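Local atomic coordinates of VirX1 (Cyanophage Syn10, PDB entry 6QGM), a protein that iodinates diverse substrates as a viral halogenase of the tryptophan halogenase family, probably in a flavin-dependent reaction. Residues 137-142 with 507-512; 370-373 with 379-382. All coordinates share one frame; numbering follows the deposited sequence.

Contact 1 of 2, residues 137-142 with 507-512; sequences NTYLAE and SMVEYV
Tyr-139 of helix 137-143 reaches across to three residues of helix 494-512: Met-508, Val-509 and Val-512. Its side chain starts at CB, which packs on Val-512 CG2 at 3.8 Å. The other Val-512 branch, CG1, lies 3.7 Å from the backbone O of Tyr-139. One valine therefore covers both the root of the tyrosine and its carbonyl, which accepts a hydrogen bond from His-143 ND1. CG of Tyr-139 is anti to its carbonyl carbon (chi1 -63°). This lays the ring alongside the second helix, pointing toward its Met-508 end. Ring atom CD1 meets Val-509 CG1 obliquely at 4.3 Å. Further out, CE1 and CZ lie under Met-508 CB, with CZ at 4.0 Å. This CB sits over one ring face, offset toward the rim. The methionine chain bends at chi2 (-72°) and crosses the tyrosine at about a right angle. Its SD stays above the ring face, 4.8 Å from the centroid of the Tyr-139 ring. The axes of the two short segments approach to 10.2 Å and cross at -55°. This is apolar helix-helix packing in which a tyrosine ring takes a CH-pi contact and a longer Met-aromatic contact on one face.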
loop_
_atom_site.group_PDB
_atom_site.type_symbol
_atom_site.label_atom_id
_atom_site.label_comp_id
_atom_site.label_asym_id
_atom_site.label_seq_id
_atom_site.Cartn_x
_atom_site.Cartn_y
_atom_site.Cartn_z
ATOM N N ASN B 137 10.673 21.230 23.542
ATOM C CA ASN B 137 9.645 22.287 23.399
ATOM C C ASN B 137 8.683 22.124 24.579
ATOM O O ASN B 137 8.241 23.144 25.115
ATOM C CB ASN B 137 8.967 22.239 22.025
ATOM C CG ASN B 137 8.357 23.559 21.609
ATOM O OD1 ASN B 137 8.456 24.550 22.340
ATOM N ND2 ASN B 137 7.736 23.588 20.440
ATOM N N THR B 138 8.423 20.881 24.984
ATOM C CA THR B 138 7.607 20.482 26.171
ATOM C C THR B 138 7.953 21.335 27.401
ATOM O O THR B 138 7.021 21.763 28.095
ATOM C CB THR B 138 7.819 18.999 26.502
ATOM O OG1 THR B 138 7.646 18.267 25.285
ATOM C CG2 THR B 138 6.888 18.483 27.581
ATOM N N TYR B 139 9.236 21.566 27.668
ATOM C CA TYR B 139 9.724 22.320 28.855
ATOM C C TYR B 139 9.301 23.790 28.778
ATOM O O TYR B 139 8.921 24.346 29.827
ATOM C CB TYR B 139 11.246 22.239 28.974
ATOM C CG TYR B 139 11.783 20.850 29.199
ATOM C CD1 TYR B 139 11.697 20.255 30.442
ATOM C CD2 TYR B 139 12.408 20.145 28.189
ATOM C CE1 TYR B 139 12.179 18.979 30.658
ATOM C CE2 TYR B 139 12.926 18.883 28.400
ATOM C CZ TYR B 139 12.819 18.296 29.646
ATOM O OH TYR B 139 13.312 17.042 29.877
ATOM N N LEU B 140 9.402 24.410 27.597
ATOM C CA LEU B 140 8.967 25.814 27.358
ATOM C C LEU B 140 7.470 25.903 27.689
ATOM O O LEU B 140 7.069 26.792 28.471
ATOM C CB LEU B 140 9.224 26.205 25.901
ATOM C CG LEU B 140 10.686 26.197 25.452
ATOM C CD1 LEU B 140 10.822 26.602 23.977
ATOM C CD2 LEU B 140 11.543 27.091 26.353
ATOM N N ALA B 141 6.684 24.997 27.110
ATOM C CA ALA B 141 5.225 24.894 27.296
ATOM C C ALA B 141 4.928 24.708 28.782
ATOM O O ALA B 141 4.078 25.429 29.304
ATOM C CB ALA B 141 4.683 23.759 26.476
ATOM N N GLU B 142 5.647 23.809 29.445
ATOM C CA GLU B 142 5.349 23.386 30.842
ATOM C C GLU B 142 5.663 24.519 31.820
ATOM O O GLU B 142 4.858 24.702 32.734
ATOM C CB GLU B 142 6.099 22.102 31.209
ATOM C CG GLU B 142 5.392 20.866 30.698
ATOM C CD GLU B 142 5.805 19.539 31.307
ATOM O OE1 GLU B 142 6.369 19.544 32.405
ATOM O OE2 GLU B 142 5.528 18.489 30.685
ATOM N N SER B 507 18.149 19.301 35.395
ATOM C CA SER B 507 19.019 20.431 34.978
ATOM C C SER B 507 18.358 21.222 33.841
ATOM O O SER B 507 18.634 22.430 33.723
ATOM C CB SER B 507 20.390 19.967 34.607
ATOM O OG SER B 507 20.320 19.068 33.530
ATOM N N MET B 508 17.509 20.579 33.038
ATOM C CA MET B 508 16.792 21.235 31.913
ATOM C C MET B 508 15.731 22.176 32.484
ATOM O O MET B 508 15.538 23.250 31.911
ATOM C CB MET B 508 16.127 20.195 30.998
ATOM C CG MET B 508 16.873 19.944 29.739
ATOM S SD MET B 508 16.714 21.351 28.660
ATOM C CE MET B 508 17.968 20.820 27.504
ATOM N N VAL B 509 15.061 21.776 33.566
ATOM C CA VAL B 509 14.017 22.594 34.253
ATOM C C VAL B 509 14.699 23.820 34.852
ATOM O O VAL B 509 14.143 24.929 34.692
ATOM C CB VAL B 509 13.223 21.789 35.300
ATOM C CG1 VAL B 509 12.482 20.652 34.633
ATOM C CG2 VAL B 509 14.052 21.233 36.438
ATOM N N GLU B 510 15.870 23.624 35.469
ATOM C CA GLU B 510 16.665 24.710 36.100
ATOM C C GLU B 510 17.057 25.738 35.028
ATOM O O GLU B 510 16.932 26.943 35.311
ATOM C CB GLU B 510 17.891 24.167 36.839
ATOM C CG GLU B 510 18.485 25.188 37.784
ATOM C CD GLU B 510 19.877 24.908 38.329
ATOM O OE1 GLU B 510 20.467 23.842 38.017
ATOM O OE2 GLU B 510 20.370 25.773 39.068
ATOM N N TYR B 511 17.502 25.297 33.849
ATOM C CA TYR B 511 17.953 26.200 32.752
ATOM C C TYR B 511 16.744 26.973 32.210
ATOM O O TYR B 511 16.842 28.200 31.992
ATOM C CB TYR B 511 18.650 25.465 31.598
ATOM C CG TYR B 511 18.849 26.359 30.401
ATOM C CD1 TYR B 511 19.710 27.441 30.469
ATOM C CD2 TYR B 511 18.112 26.189 29.239
ATOM C CE1 TYR B 511 19.875 28.304 29.400
ATOM C CE2 TYR B 511 18.261 27.050 28.163
ATOM C CZ TYR B 511 19.129 28.121 28.252
ATOM O OH TYR B 511 19.252 28.983 27.205
ATOM N N VAL B 512 15.643 26.258 31.988
ATOM C CA VAL B 512 14.392 26.802 31.383
ATOM C C VAL B 512 13.825 27.880 32.313
ATOM O O VAL B 512 13.267 28.860 31.788
ATOM C CB VAL B 512 13.395 25.673 31.062
ATOM C CG1 VAL B 512 11.945 26.144 31.050
ATOM C CG2 VAL B 512 13.753 25.004 29.736
#

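Contact 2 of 2, residues 370-373 with 379-382; sequences VYLI and YVTQ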
loop_
_atom_site.group_PDB
_atom_site.type_symbol
_atom_site.label_atom_id
_atom_site.label_comp_id
_atom_site.label_asym_id
_atom_site.label_seq_id
_atom_site.Cartn_x
_atom_site.Cartn_y
_atom_site.Cartn_z
ATOM N N VAL B 370 -3.153 28.560 -5.080
ATOM C CA VAL B 370 -1.978 29.369 -5.521
ATOM C C VAL B 370 -1.078 28.468 -6.367
ATOM O O VAL B 370 -0.552 28.957 -7.400
ATOM C CB VAL B 370 -1.211 29.986 -4.335
ATOM C CG1 VAL B 370 0.150 30.517 -4.749
ATOM C CG2 VAL B 370 -1.998 31.100 -3.672
ATOM N N TYR B 371 -0.922 27.209 -5.951
ATOM C CA TYR B 371 -0.056 26.205 -6.619
ATOM C C TYR B 371 -0.556 25.985 -8.048
ATOM O O TYR B 371 0.254 26.072 -8.982
ATOM C CB TYR B 371 -0.002 24.913 -5.799
ATOM C CG TYR B 371 0.760 23.802 -6.470
ATOM C CD1 TYR B 371 2.128 23.689 -6.311
ATOM C CD2 TYR B 371 0.123 22.874 -7.272
ATOM C CE1 TYR B 371 2.851 22.676 -6.920
ATOM C CE2 TYR B 371 0.826 21.874 -7.914
ATOM C CZ TYR B 371 2.196 21.771 -7.737
ATOM O OH TYR B 371 2.898 20.779 -8.361
ATOM N N LEU B 372 -1.860 25.746 -8.221
ATOM C CA LEU B 372 -2.470 25.460 -9.547
ATOM C C LEU B 372 -2.481 26.719 -10.425
ATOM O O LEU B 372 -2.236 26.605 -11.641
ATOM C CB LEU B 372 -3.886 24.911 -9.332
ATOM C CG LEU B 372 -3.968 23.490 -8.779
ATOM C CD1 LEU B 372 -5.404 23.037 -8.692
ATOM C CD2 LEU B 372 -3.175 22.510 -9.631
ATOM N N ILE B 373 -2.787 27.881 -9.859
ATOM C CA ILE B 373 -2.905 29.147 -10.643
ATOM C C ILE B 373 -1.512 29.566 -11.153
ATOM O O ILE B 373 -1.453 30.080 -12.281
ATOM C CB ILE B 373 -3.612 30.228 -9.800
ATOM C CG1 ILE B 373 -5.104 29.898 -9.664
ATOM C CG2 ILE B 373 -3.375 31.612 -10.381
ATOM C CD1 ILE B 373 -5.872 30.837 -8.755
ATOM N N TYR B 379 -4.262 28.839 -16.136
ATOM C CA TYR B 379 -4.848 27.650 -16.814
ATOM C C TYR B 379 -4.740 26.449 -15.874
ATOM O O TYR B 379 -3.671 26.222 -15.265
ATOM C CB TYR B 379 -4.223 27.337 -18.173
ATOM C CG TYR B 379 -4.883 26.164 -18.850
ATOM C CD1 TYR B 379 -6.053 26.312 -19.586
ATOM C CD2 TYR B 379 -4.370 24.887 -18.709
ATOM C CE1 TYR B 379 -6.680 25.225 -20.181
ATOM C CE2 TYR B 379 -4.988 23.787 -19.286
ATOM C CZ TYR B 379 -6.143 23.956 -20.036
ATOM O OH TYR B 379 -6.736 22.871 -20.612
ATOM N N VAL B 380 -5.858 25.723 -15.779
ATOM C CA VAL B 380 -6.114 24.549 -14.891
ATOM C C VAL B 380 -6.990 23.554 -15.670
ATOM O O VAL B 380 -7.906 23.988 -16.396
ATOM C CB VAL B 380 -6.800 24.990 -13.580
ATOM C CG1 VAL B 380 -7.140 23.802 -12.691
ATOM C CG2 VAL B 380 -5.984 26.032 -12.822
ATOM N N THR B 381 -6.702 22.261 -15.553
ATOM C CA THR B 381 -7.494 21.169 -16.165
ATOM C C THR B 381 -8.448 20.610 -15.107
ATOM O O THR B 381 -8.214 20.836 -13.905
ATOM C CB THR B 381 -6.571 20.089 -16.741
ATOM O OG1 THR B 381 -5.777 19.539 -15.683
ATOM C CG2 THR B 381 -5.677 20.634 -17.826
ATOM N N GLN B 382 -9.487 19.900 -15.550
ATOM C CA GLN B 382 -10.412 19.159 -14.657
ATOM C C GLN B 382 -9.589 18.156 -13.837
ATOM O O GLN B 382 -9.887 17.998 -12.644
ATOM C CB GLN B 382 -11.525 18.474 -15.448
ATOM C CG GLN B 382 -12.611 17.876 -14.562
ATOM C CD GLN B 382 -13.158 18.886 -13.581
ATOM O OE1 GLN B 382 -13.578 19.969 -13.956
ATOM N NE2 GLN B 382 -13.135 18.553 -12.308
#
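Apolar packing between Leu-372 and Val-380 joins the end of helix 360-373 to the loop that follows it. The Val-380 side chain leaves its backbone toward the helix. Its CG2 branch does the touching: it lies 4.2 Å from Leu-372 CB and 4.0 Å from Leu-372 O. With CG1 anti to the backbone N (chi1 177°), CG2 is the branch turned to the helix, where it meets the root of the leucine and its carbonyl. Leu-372 also packs on Glu-384 and Phe-388 of helix 382-408.

Backbone contact is limited. Leu-372 O and Tyr-379 O come to 3.9 Å, an approach of two acceptors and not a bond. The CA atoms of Leu-372 and Val-380 are 6.5 Å apart. The two segments meet across the short loop between helices 360-373 and 382-408, and Thr-381 is the N-cap of the second helix. Its side chain caps an N-H in the first turn of helix 382-408, and its OG1 is also bonded to Glu-384 OE1.

The polar contacts lead mainly outward, many of them to the second subunit. Tyr-379 points away from the helix, and its OH bonds to Ser-410 O of the second subunit, while Val-380 O accepts a bond from Gln-423 NE2 of that subunit. From the helix side, Tyr-371 OH bonds to Pro-473 O and Tyr-371 O to Ser-475 OG, both of the second subunit.

How the contacts relate
The chain's centre lies between contact 1 and contact 2. Their centres are 45 Å apart, and their nearest atoms are about 27 Å apart. They share no helix or strand. Both segments of contact 2 fall between the two segments of contact 1 in sequence: helix 137-143 comes first, then 360-373 and 379-382, and finally, of these, helix 494-512. Contact 1 is long-range and brings a late helix onto an early one. Contact 2 is local and spans one connection between two consecutive helices. No other chain of the assembly touches the segments of contact 1, which joins distant parts of one chain. Contact 2 lies where the second subunit packs, so it belongs to the assembly interface.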